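PDB 6SXT: alpha-L-arabinofuranosidase B from Aspergillus kawachii, which hydrolyses terminal non-reducing alpha-L-arabinofuranosyl residues from arabinoxylan, L-arabinan and arabinogalactan, and carries a C-terminal arabinose-binding domain. Local coordinates for residues A[326-331]-A[433-438]; A[106-111]-A[442-447]; A[122-125]-A[129-132]; A[21-26]-A[310-315]. All blocks are in the same frame, centred on the assembly; numbering follows the deposited sequence. Where two conformers were deposited one is given.

Contact 1 of 4, residues A[326-331]-A[433-438]; sequences PSFTSG and TSLRSW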
loop_
_atom_site.group_PDB
_atom_site.type_symbol
_atom_site.label_atom_id
_atom_site.label_comp_id
_atom_site.label_asym_id
_atom_site.label_seq_id
_atom_site.Cartn_x
_atom_site.Cartn_y
_atom_site.Cartn_z
ATOM N N PRO A 326 0.127 -20.340 -13.416
ATOM C CA PRO A 326 -0.173 -20.428 -14.836
ATOM C C PRO A 326 -0.529 -19.115 -15.537
ATOM O O PRO A 326 -0.171 -18.874 -16.695
ATOM C CB PRO A 326 -1.365 -21.386 -14.868
ATOM C CG PRO A 326 -1.861 -21.523 -13.483
ATOM C CD PRO A 326 -0.683 -21.212 -12.584
ATOM N N SER A 327 -1.226 -18.250 -14.883
ATOM C CA SER A 327 -1.521 -16.955 -15.611
ATOM C C SER A 327 -2.175 -17.087 -17.021
ATOM O O SER A 327 -2.746 -18.153 -17.399
ATOM C CB SER A 327 -0.290 -16.093 -15.719
ATOM O OG SER A 327 -0.635 -14.733 -15.949
ATOM N N PHE A 328 -2.198 -15.988 -17.761
ATOM C CA PHE A 328 -3.111 -15.716 -18.897
ATOM C C PHE A 328 -2.398 -14.908 -19.960
ATOM O O PHE A 328 -1.345 -14.346 -19.684
ATOM C CB PHE A 328 -4.336 -14.901 -18.446
ATOM C CG PHE A 328 -5.130 -15.544 -17.339
ATOM C CD1 PHE A 328 -6.076 -16.532 -17.602
ATOM C CD2 PHE A 328 -4.921 -15.188 -16.009
ATOM C CE1 PHE A 328 -6.826 -17.077 -16.578
ATOM C CE2 PHE A 328 -5.592 -15.824 -14.985
ATOM C CZ PHE A 328 -6.571 -16.755 -15.267
ATOM N N THR A 329 -3.011 -14.795 -21.141
ATOM C CA THR A 329 -2.591 -13.892 -22.240
ATOM C C THR A 329 -3.796 -13.042 -22.641
ATOM O O THR A 329 -4.898 -13.596 -22.680
ATOM C CB THR A 329 -2.096 -14.672 -23.469
ATOM O OG1 THR A 329 -1.303 -15.783 -23.049
ATOM C CG2 THR A 329 -1.294 -13.807 -24.411
ATOM N N SER A 330 -3.586 -11.796 -22.947
ATOM C CA SER A 330 -4.677 -10.893 -23.352
ATOM C C SER A 330 -5.383 -11.443 -24.600
ATOM O O SER A 330 -4.684 -11.865 -25.565
ATOM C CB SER A 330 -4.164 -9.551 -23.612
ATOM O OG SER A 330 -5.264 -8.658 -23.783
ATOM N N GLY A 331 -6.693 -11.545 -24.521
ATOM C CA GLY A 331 -7.520 -12.059 -25.642
ATOM C C GLY A 331 -7.879 -13.522 -25.491
ATOM O O GLY A 331 -8.768 -13.980 -26.238
ATOM N N THR A 433 -5.045 -21.396 -10.352
ATOM C CA THR A 433 -4.699 -20.004 -10.049
ATOM C C THR A 433 -5.527 -19.535 -8.869
ATOM O O THR A 433 -6.651 -19.961 -8.668
ATOM C CB THR A 433 -4.927 -19.102 -11.272
ATOM O OG1 THR A 433 -4.291 -17.852 -10.997
ATOM C CG2 THR A 433 -6.407 -18.893 -11.540
ATOM N N SER A 434 -4.977 -18.603 -8.106
ATOM C CA SER A 434 -5.736 -17.756 -7.188
ATOM C C SER A 434 -5.687 -16.346 -7.790
ATOM O O SER A 434 -4.609 -15.918 -8.222
ATOM C CB SER A 434 -5.223 -17.789 -5.770
ATOM O OG SER A 434 -5.311 -19.133 -5.257
ATOM N N LEU A 435 -6.764 -15.594 -7.717
ATOM C CA LEU A 435 -6.795 -14.264 -8.357
ATOM C C LEU A 435 -6.847 -13.201 -7.259
ATOM O O LEU A 435 -7.874 -13.018 -6.574
ATOM C CB LEU A 435 -8.032 -14.200 -9.276
ATOM C CG LEU A 435 -7.941 -15.129 -10.486
ATOM C CD1 LEU A 435 -9.266 -15.127 -11.260
ATOM C CD2 LEU A 435 -6.833 -14.680 -11.386
ATOM N N ARG A 436 -5.695 -12.545 -7.030
ATOM C CA ARG A 436 -5.561 -11.582 -5.927
ATOM C C ARG A 436 -6.012 -10.202 -6.408
ATOM O O ARG A 436 -5.610 -9.783 -7.456
ATOM C CB ARG A 436 -4.085 -11.524 -5.508
ATOM C CG ARG A 436 -3.847 -10.763 -4.215
ATOM C CD ARG A 436 -2.404 -10.820 -3.732
ATOM N NE ARG A 436 -1.571 -10.151 -4.699
ATOM C CZ ARG A 436 -0.763 -10.738 -5.601
ATOM N NH1 ARG A 436 -0.623 -12.049 -5.663
ATOM N NH2 ARG A 436 -0.101 -9.993 -6.492
ATOM N N SER A 437 -6.788 -9.497 -5.616
ATOM C CA SER A 437 -7.172 -8.109 -5.917
ATOM C C SER A 437 -5.902 -7.262 -5.994
ATOM O O SER A 437 -5.134 -7.276 -5.030
ATOM C CB SER A 437 -8.129 -7.576 -4.941
ATOM O OG SER A 437 -8.292 -6.159 -5.085
ATOM N N TRP A 438 -5.699 -6.516 -7.078
ATOM C CA TRP A 438 -4.590 -5.547 -7.126
ATOM C C TRP A 438 -4.810 -4.452 -6.105
ATOM O O TRP A 438 -3.853 -4.058 -5.402
ATOM C CB TRP A 438 -4.489 -4.947 -8.524
ATOM C CG TRP A 438 -3.406 -3.917 -8.592
ATOM C CD1 TRP A 438 -2.069 -4.140 -8.756
ATOM C CD2 TRP A 438 -3.556 -2.519 -8.349
ATOM N NE1 TRP A 438 -1.384 -2.965 -8.646
ATOM C CE2 TRP A 438 -2.265 -1.953 -8.399
ATOM C CE3 TRP A 438 -4.644 -1.701 -8.082
ATOM C CZ2 TRP A 438 -2.040 -0.596 -8.179
ATOM C CZ3 TRP A 438 -4.433 -0.359 -7.885
ATOM C CH2 TRP A 438 -3.143 0.183 -7.876
HETATM O O HOH W 1 -1.699 -18.113 -11.852
#
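In the beta-trefoil of the arabinose-binding domain, F328, in the loop 326-331 ahead of strand 333-338, puts one end of its ring against T433 and L435 of strand 433-437. Both strand residues meet it with methyl groups: L435 CD2 lies 4.0 Å from F328 CE2, and T433 CG2 lies 4.3 Å from F328 CZ. T433 and L435 are two residues apart, so both belong to one side of the strand, and the ring end reaches them together. The two methyls approach the ring obliquely, while the side chains of F328 and L435 cross at about a right angle. The chi1 of F328, -57°, sets CG anti to its own carbonyl carbon and sends the ring inward from the loop. Elsewhere the ring meets F388 edge-to-face and touches P424 of strand 422-426 and I477 of strand 475-479, which places it in an apolar layer shared by several strands. P326 contributes a looser approach at the exposed border, with its CG 4.5 Å from T433 N. No direct hydrogen bond joins the two segments; the polar link is one water. It accepts from the backbone S327 N at 3.1 Å, and it lies 2.7 Å from T433 OG1, on the side chain whose methyl CG2 touches the F328 ring.

Contact 2 of 4, residues A[106-111]-A[442-447]; sequences SAIGAP and TRYFRH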
loop_
_atom_site.group_PDB
_atom_site.type_symbol
_atom_site.label_atom_id
_atom_site.label_comp_id
_atom_site.label_asym_id
_atom_site.label_seq_id
_atom_site.Cartn_x
_atom_site.Cartn_y
_atom_site.Cartn_z
ATOM N N SER A 106 -1.250 -6.497 3.334
ATOM C CA SER A 106 -0.709 -7.704 2.721
ATOM C C SER A 106 0.818 -7.624 2.731
ATOM O O SER A 106 1.356 -6.536 2.583
ATOM C CB SER A 106 -1.194 -7.781 1.279
ATOM O OG SER A 106 -0.577 -8.848 0.602
ATOM N N ALA A 107 1.463 -8.770 2.780
ATOM C CA ALA A 107 2.921 -8.800 2.590
ATOM C C ALA A 107 3.325 -8.817 1.121
ATOM O O ALA A 107 4.502 -8.605 0.838
ATOM C CB ALA A 107 3.454 -10.019 3.255
ATOM N N ILE A 108 2.399 -8.922 0.158
ATOM C CA ILE A 108 2.778 -9.222 -1.253
ATOM C C ILE A 108 2.170 -8.239 -2.245
ATOM O O ILE A 108 2.244 -8.518 -3.448
ATOM C CB ILE A 108 2.439 -10.678 -1.641
ATOM C CG1 ILE A 108 0.955 -11.036 -1.521
ATOM C CG2 ILE A 108 3.296 -11.616 -0.822
ATOM C CD1 ILE A 108 0.534 -12.317 -2.149
ATOM N N GLY A 109 1.617 -7.129 -1.798
ATOM C CA GLY A 109 1.019 -6.190 -2.748
ATOM C C GLY A 109 2.018 -5.282 -3.437
ATOM O O GLY A 109 1.642 -4.619 -4.404
ATOM N N ALA A 110 3.273 -5.222 -2.986
ATOM C CA ALA A 110 4.244 -4.251 -3.514
ATOM C C ALA A 110 5.596 -4.912 -3.752
ATOM O O ALA A 110 6.612 -4.493 -3.197
ATOM C CB ALA A 110 4.357 -3.078 -2.597
ATOM N N PRO A 111 5.661 -5.897 -4.641
ATOM C CA PRO A 111 6.939 -6.506 -4.992
ATOM C C PRO A 111 7.794 -5.503 -5.764
ATOM O O PRO A 111 7.306 -4.777 -6.646
ATOM C CB PRO A 111 6.589 -7.691 -5.890
ATOM C CG PRO A 111 5.262 -7.247 -6.542
ATOM C CD PRO A 111 4.545 -6.475 -5.445
ATOM N N THR A 442 -4.922 -8.109 0.204
ATOM C CA THR A 442 -5.318 -9.081 1.238
ATOM C C THR A 442 -6.515 -9.937 0.772
ATOM O O THR A 442 -6.867 -10.873 1.484
ATOM C CB THR A 442 -5.731 -8.407 2.543
ATOM O OG1 THR A 442 -6.772 -7.447 2.296
ATOM C CG2 THR A 442 -4.540 -7.684 3.157
ATOM N N ARG A 443 -7.093 -9.569 -0.368
ATOM C CA ARG A 443 -8.337 -10.235 -0.832
ATOM C C ARG A 443 -8.167 -10.897 -2.176
ATOM O O ARG A 443 -7.407 -10.435 -3.023
ATOM C CB ARG A 443 -9.443 -9.197 -0.850
ATOM C CG ARG A 443 -9.827 -8.701 0.542
ATOM C CD ARG A 443 -10.848 -7.577 0.530
ATOM N NE ARG A 443 -11.189 -7.244 1.903
ATOM C CZ ARG A 443 -12.043 -7.917 2.681
ATOM N NH1 ARG A 443 -12.740 -8.917 2.200
ATOM N NH2 ARG A 443 -12.160 -7.605 3.963
ATOM N N TYR A 444 -8.934 -11.975 -2.339
ATOM C CA TYR A 444 -8.871 -12.889 -3.466
ATOM C C TYR A 444 -10.270 -13.231 -3.948
ATOM O O TYR A 444 -11.185 -13.242 -3.135
ATOM C CB TYR A 444 -8.230 -14.213 -3.045
ATOM C CG TYR A 444 -6.752 -14.136 -2.726
ATOM C CD1 TYR A 444 -6.315 -13.703 -1.510
ATOM C CD2 TYR A 444 -5.819 -14.522 -3.670
ATOM C CE1 TYR A 444 -4.958 -13.546 -1.268
ATOM C CE2 TYR A 444 -4.465 -14.442 -3.418
ATOM C CZ TYR A 444 -4.048 -13.974 -2.199
ATOM O OH TYR A 444 -2.680 -13.895 -1.936
ATOM N N PHE A 445 -10.396 -13.511 -5.240
ATOM C CA PHE A 445 -11.627 -14.229 -5.708
ATOM C C PHE A 445 -11.893 -15.374 -4.733
ATOM O O PHE A 445 -10.991 -16.216 -4.531
ATOM C CB PHE A 445 -11.500 -14.854 -7.090
ATOM C CG PHE A 445 -11.783 -13.991 -8.297
ATOM C CD1 PHE A 445 -11.367 -12.680 -8.425
ATOM C CD2 PHE A 445 -12.506 -14.543 -9.349
ATOM C CE1 PHE A 445 -11.593 -11.957 -9.583
ATOM C CE2 PHE A 445 -12.749 -13.824 -10.497
ATOM C CZ PHE A 445 -12.321 -12.529 -10.604
ATOM N N ARG A 446 -13.086 -15.447 -4.158
ATOM C CA ARG A 446 -13.416 -16.494 -3.172
ATOM C C ARG A 446 -14.909 -16.809 -3.296
ATOM O O ARG A 446 -15.713 -15.865 -3.176
ATOM C CB ARG A 446 -13.073 -16.037 -1.743
ATOM C CG ARG A 446 -13.208 -17.135 -0.679
ATOM C CD ARG A 446 -14.558 -17.117 0.074
ATOM N NE ARG A 446 -14.579 -18.343 0.852
ATOM C CZ ARG A 446 -14.025 -18.476 2.059
ATOM N NH1 ARG A 446 -13.664 -17.415 2.751
ATOM N NH2 ARG A 446 -13.918 -19.691 2.579
ATOM N N HIS A 447 -15.239 -18.085 -3.505
ATOM C CA HIS A 447 -16.669 -18.504 -3.513
ATOM C C HIS A 447 -17.103 -18.820 -2.072
ATOM O O HIS A 447 -16.358 -19.440 -1.274
ATOM C CB HIS A 447 -16.982 -19.589 -4.544
ATOM C CG HIS A 447 -16.350 -20.890 -4.260
ATOM N ND1 HIS A 447 -16.982 -21.796 -3.430
ATOM C CD2 HIS A 447 -15.144 -21.420 -4.585
ATOM C CE1 HIS A 447 -16.214 -22.854 -3.317
ATOM N NE2 HIS A 447 -15.075 -22.642 -3.981
#
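Two small van der Waals contacts bring S106 and I108 of the catalytic domain against T442 and Y444 of the arabinose-binding domain, and no direct hydrogen bond crosses between these segments. In the first, the methyl of T442 lies alongside S106: T442 CG2 is 3.5 Å from S106 N and 3.8 Å from S106 CB. With chi1 at 55°, T442 has OG1 between its backbone N and carbonyl carbon, which leaves CG2 as the branch that meets the serine. In the second, the tip of I108 reaches the phenol end of Y444, with I108 CD1 3.6 Å from Y444 OH, and the two side chains cross at about a right angle.

S106 OG and Y444 OH find partners within their own domains. S106 OG accepts from I108 N at 3.0 Å with an N-H...O angle of 169°, an ST turn that fixes the serine hydroxyl at the corner carrying I108. Y444 OH is hydrogen-bonded to Q425 OE1, so the hydroxyl that meets the isoleucine methyl has a polar partner in its own domain.

The corner 107-110 lies between strands 105-106 and 111-114 of different sheets. Across the contact, strand 444-448 pairs with strand 451-455, while T442 also touches L71 of strand 70-75, and I108 packs on R436 of strand 433-437.

Contact 3 of 4, residues A[122-125]-A[129-132]; sequences VFMS and GYRN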
loop_
_atom_site.group_PDB
_atom_site.type_symbol
_atom_site.label_atom_id
_atom_site.label_comp_id
_atom_site.label_asym_id
_atom_site.label_seq_id
_atom_site.Cartn_x
_atom_site.Cartn_y
_atom_site.Cartn_z
ATOM N N VAL A 122 5.102 -2.050 1.376
ATOM C CA VAL A 122 3.857 -2.051 2.177
ATOM C C VAL A 122 2.755 -1.410 1.335
ATOM O O VAL A 122 2.699 -0.195 1.260
ATOM C CB VAL A 122 4.049 -1.340 3.513
ATOM C CG1 VAL A 122 2.804 -1.463 4.376
ATOM C CG2 VAL A 122 5.267 -1.875 4.232
ATOM N N PHE A 123 1.934 -2.238 0.714
ATOM C CA PHE A 123 0.843 -1.770 -0.161
ATOM C C PHE A 123 -0.394 -1.577 0.715
ATOM O O PHE A 123 -0.908 -2.562 1.285
ATOM C CB PHE A 123 0.575 -2.793 -1.241
ATOM C CG PHE A 123 -0.343 -2.345 -2.341
ATOM C CD1 PHE A 123 -1.728 -2.392 -2.182
ATOM C CD2 PHE A 123 0.179 -1.940 -3.557
ATOM C CE1 PHE A 123 -2.568 -2.001 -3.221
ATOM C CE2 PHE A 123 -0.661 -1.573 -4.599
ATOM C CZ PHE A 123 -2.037 -1.649 -4.447
ATOM N N MET A 124 -0.848 -0.356 0.818
ATOM C CA MET A 124 -1.909 -0.017 1.784
ATOM C C MET A 124 -3.167 0.391 1.013
ATOM O O MET A 124 -3.142 1.362 0.265
ATOM C CB MET A 124 -1.460 1.106 2.696
ATOM C CG MET A 124 -0.147 0.703 3.436
ATOM S SD MET A 124 0.498 1.919 4.579
ATOM C CE MET A 124 -0.691 1.719 5.885
ATOM N N SER A 125 -4.214 -0.431 1.169
ATOM C CA SER A 125 -5.563 -0.196 0.644
ATOM C C SER A 125 -6.313 0.700 1.617
ATOM O O SER A 125 -5.989 0.791 2.818
ATOM C CB SER A 125 -6.202 -1.539 0.387
ATOM O OG SER A 125 -6.104 -2.386 1.529
ATOM N N GLY A 129 -3.626 0.877 8.057
ATOM C CA GLY A 129 -2.879 1.876 8.820
ATOM C C GLY A 129 -1.984 1.281 9.856
ATOM O O GLY A 129 -2.336 0.286 10.474
ATOM N N TYR A 130 -0.866 1.967 10.105
ATOM C CA TYR A 130 0.085 1.657 11.173
ATOM C C TYR A 130 0.352 2.906 12.011
ATOM O O TYR A 130 0.227 4.049 11.540
ATOM C CB TYR A 130 1.416 1.144 10.603
ATOM C CG TYR A 130 1.313 -0.155 9.842
ATOM C CD1 TYR A 130 0.965 -0.179 8.508
ATOM C CD2 TYR A 130 1.547 -1.375 10.455
ATOM C CE1 TYR A 130 0.815 -1.359 7.816
ATOM C CE2 TYR A 130 1.434 -2.590 9.774
ATOM C CZ TYR A 130 1.058 -2.571 8.440
ATOM O OH TYR A 130 0.902 -3.738 7.738
ATOM N N ARG A 131 0.790 2.671 13.249
ATOM C CA ARG A 131 0.993 3.788 14.201
ATOM C C ARG A 131 1.893 3.390 15.328
ATOM O O ARG A 131 1.977 2.173 15.651
ATOM C CB ARG A 131 -0.377 4.228 14.738
ATOM C CG ARG A 131 -0.417 5.548 15.453
ATOM C CD ARG A 131 -1.858 6.080 15.585
ATOM N NE ARG A 131 -1.814 7.474 15.892
ATOM C CZ ARG A 131 -2.553 8.399 15.342
ATOM N NH1 ARG A 131 -3.533 8.069 14.510
ATOM N NH2 ARG A 131 -2.333 9.662 15.614
ATOM N N ASN A 132 2.481 4.401 15.956
ATOM C CA ASN A 132 3.158 4.229 17.269
ATOM C C ASN A 132 2.839 5.497 18.057
ATOM O O ASN A 132 3.340 6.540 17.681
ATOM C CB ASN A 132 4.642 3.979 17.174
ATOM C CG ASN A 132 5.246 3.634 18.530
ATOM O OD1 ASN A 132 4.854 4.215 19.540
ATOM N ND2 ASN A 132 6.140 2.675 18.571
#
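In the catalytic domain, strands 117-124 and 130-132 belong to different antiparallel sheets and exchange no hydrogen bond between these segments; their nearest alpha carbons, M124 CA and G129 CA, are 7.4 Å apart, a spacing bridged by side chains that pack between the sheets. M124 and V122, two residues apart on one side of their strand, both point at Y130. The methionine makes the closer approach: its terminal methyl CE sits at the edge of the tyrosine ring, near the ring plane, 3.6 Å from Y130 CD1. The same methyl lies 3.7 Å from G129 CA. A bend at the last torsion of M124, chi3 74°, turns CE out of the line of the extended inner chain and into this corner between ring and glycine. V122 comes from the opposite direction to Y130, its CG1 oblique to the ring and 4.0 Å from Y130 CE1. Beyond these apolar touches, Y130 OH is hydrogen-bonded to I72 O and to A105 N, both in the neighbouring four-stranded sheet. M124 also rests on L276, and V122 on I72 and I75. The chemistry is thus divided: methyl groups meet the CD1-CE1 side of a buried tyrosine, while two backbone partners satisfy its hydroxyl and hold the ring at its far end.

Contact 4 of 4, residues A[21-26]-A[310-315]; sequences TTRALY and ENIVAA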
loop_
_atom_site.group_PDB
_atom_site.type_symbol
_atom_site.label_atom_id
_atom_site.label_comp_id
_atom_site.label_asym_id
_atom_site.label_seq_id
_atom_site.Cartn_x
_atom_site.Cartn_y
_atom_site.Cartn_z
ATOM N N THR A 21 10.588 -2.253 4.899
ATOM C CA THR A 21 10.408 -3.682 4.648
ATOM C C THR A 21 11.338 -4.153 3.548
ATOM O O THR A 21 11.384 -5.357 3.311
ATOM C CB THR A 21 8.938 -4.018 4.407
ATOM O OG1 THR A 21 8.513 -3.251 3.266
ATOM C CG2 THR A 21 8.074 -3.735 5.605
ATOM N N THR A 22 11.989 -3.245 2.842
ATOM C CA THR A 22 12.867 -3.605 1.718
ATOM C C THR A 22 14.323 -3.762 2.131
ATOM O O THR A 22 15.000 -4.604 1.528
ATOM C CB THR A 22 12.696 -2.664 0.540
ATOM O OG1 THR A 22 13.153 -1.391 0.973
ATOM C CG2 THR A 22 11.255 -2.628 0.060
ATOM N N ARG A 23 14.833 -2.908 3.015
ATOM C CA ARG A 23 16.292 -2.885 3.271
ATOM C C ARG A 23 16.647 -2.280 4.607
ATOM O O ARG A 23 15.887 -1.500 5.210
ATOM C CB ARG A 23 17.015 -2.149 2.152
ATOM C CG ARG A 23 16.679 -0.668 2.044
ATOM C CD ARG A 23 17.635 -0.016 1.065
ATOM N NE ARG A 23 17.411 1.411 0.917
ATOM C CZ ARG A 23 18.397 2.294 0.749
ATOM N NH1 ARG A 23 19.670 1.923 0.716
ATOM N NH2 ARG A 23 18.079 3.569 0.638
ATOM N N ALA A 24 17.835 -2.639 5.070
ATOM C CA ALA A 24 18.472 -1.929 6.177
ATOM C C ALA A 24 18.767 -0.488 5.793
ATOM O O ALA A 24 19.188 -0.229 4.625
ATOM C CB ALA A 24 19.779 -2.657 6.519
ATOM N N LEU A 25 18.607 0.425 6.743
ATOM C CA LEU A 25 18.863 1.858 6.494
ATOM C C LEU A 25 20.123 2.329 7.201
ATOM O O LEU A 25 20.450 3.525 7.129
ATOM C CB LEU A 25 17.615 2.640 6.911
ATOM C CG LEU A 25 16.380 2.282 6.094
ATOM C CD1 LEU A 25 15.167 2.984 6.657
ATOM C CD2 LEU A 25 16.555 2.596 4.631
ATOM N N TYR A 26 20.762 1.437 7.942
ATOM C CA TYR A 26 22.124 1.639 8.526
ATOM C C TYR A 26 23.017 0.559 7.957
ATOM O O TYR A 26 22.614 -0.595 7.906
ATOM C CB TYR A 26 22.095 1.491 10.047
ATOM C CG TYR A 26 21.275 2.480 10.831
ATOM C CD1 TYR A 26 19.913 2.329 10.982
ATOM C CD2 TYR A 26 21.897 3.511 11.513
ATOM C CE1 TYR A 26 19.175 3.196 11.742
ATOM C CE2 TYR A 26 21.159 4.405 12.273
ATOM C CZ TYR A 26 19.795 4.244 12.393
ATOM O OH TYR A 26 19.063 5.100 13.168
ATOM N N GLU A 310 21.111 10.159 -3.199
ATOM C CA GLU A 310 22.135 9.422 -3.985
ATOM C C GLU A 310 22.162 7.952 -3.534
ATOM O O GLU A 310 22.218 7.066 -4.395
ATOM C CB GLU A 310 23.485 10.098 -3.776
ATOM C CG GLU A 310 24.574 9.488 -4.611
ATOM C CD GLU A 310 25.901 10.258 -4.557
ATOM O OE1 GLU A 310 26.042 11.150 -3.680
ATOM O OE2 GLU A 310 26.773 9.943 -5.376
ATOM N N ASN A 311 22.013 7.710 -2.248
ATOM C CA ASN A 311 21.974 6.354 -1.670
ATOM C C ASN A 311 20.734 5.626 -2.197
ATOM O O ASN A 311 20.838 4.449 -2.584
ATOM C CB ASN A 311 22.074 6.446 -0.174
ATOM C CG ASN A 311 21.987 5.092 0.473
ATOM O OD1 ASN A 311 20.889 4.523 0.576
ATOM N ND2 ASN A 311 23.137 4.541 0.832
ATOM N N ILE A 312 19.564 6.259 -2.141
ATOM C CA ILE A 312 18.305 5.665 -2.649
ATOM C C ILE A 312 18.464 5.269 -4.105
ATOM O O ILE A 312 18.129 4.150 -4.482
ATOM C CB ILE A 312 17.142 6.632 -2.396
ATOM C CG1 ILE A 312 16.883 6.803 -0.915
ATOM C CG2 ILE A 312 15.922 6.095 -3.103
ATOM C CD1 ILE A 312 15.999 7.998 -0.603
ATOM N N VAL A 313 18.975 6.153 -4.940
ATOM C CA VAL A 313 19.174 5.878 -6.374
ATOM C C VAL A 313 20.098 4.649 -6.492
ATOM O O VAL A 313 19.805 3.748 -7.318
ATOM C CB VAL A 313 19.736 7.102 -7.114
ATOM C CG1 VAL A 313 20.197 6.741 -8.514
ATOM C CG2 VAL A 313 18.674 8.196 -7.185
ATOM N N ALA A 314 21.124 4.581 -5.694
ATOM C CA ALA A 314 22.070 3.432 -5.796
ATOM C C ALA A 314 21.431 2.137 -5.319
ATOM O O ALA A 314 21.949 1.051 -5.683
ATOM C CB ALA A 314 23.338 3.730 -5.044
ATOM N N ALA A 315 20.384 2.180 -4.518
ATOM C CA ALA A 315 19.632 0.964 -4.128
ATOM C C ALA A 315 18.908 0.366 -5.331
ATOM O O ALA A 315 18.533 -0.824 -5.261
ATOM C CB ALA A 315 18.692 1.230 -3.002
#
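In the concanavalin-like beta-sheet fold of the catalytic domain, R23, in the loop after strand 15-20, grips N311 of helix 302-315 end-on, with both terminal nitrogens bonded to one oxygen. R23 NH1 donates to N311 OD1 at 2.9 Å, with an N-H...O angle of 147°, and R23 NH2 donates to N311 OD1 at 3.0 Å. The NH2 bond runs nearly along the C=O axis, at a C=O...N angle of 171°, whereas NH1 is tilted 17° from the carbonyl plane. Guanidinium and amide are nearly coplanar, and N311 OD1 lies in the guanidinium plane, placed for both N-H groups. The third nitrogen, NE, forms a salt bridge with E292 OE1 of strand 288-296; each nitrogen of the buried guanidinium therefore has an acceptor, and the carboxylate probably offsets its charge. An extended chain from CG to NE carries the group across to the helix. R23 N takes S20 OG as its acceptor, and R23 O accepts from Q78 NE2, holding the backbone at the root of the arginine. Apolar groups complete the seat: I312 CG1 lies at the guanidinium edge, 3.8 Å from R23 NH2, and A315 CB stands 3.8 Å above the guanidinium plane, over its centre.

In the fold
Contacts 3 and 4 lie within the catalytic domain, contact 1 in the arabinose-binding domain, and contact 2 between the two. Segments 21-26, 106-111, 122-125 and 129-132 come first along the chain, then 310-315, 326-331, 433-438 and 442-447. Contacts 1 and 2, with centres 12 Å apart, are joined by probable backbone hydrogen bonds between strands 433-437 and 444-448, L435 O being 2.9 Å from F445 N. Contact 3 reaches contact 2 through F123 and contact 4 through V122, which meets T21. W438 also touches F123, although the centres of contacts 1 and 3 are 26 Å apart. Contact 2 and the W438-F123 touch thus pack the arabinose-binding domain directly on the catalytic domain.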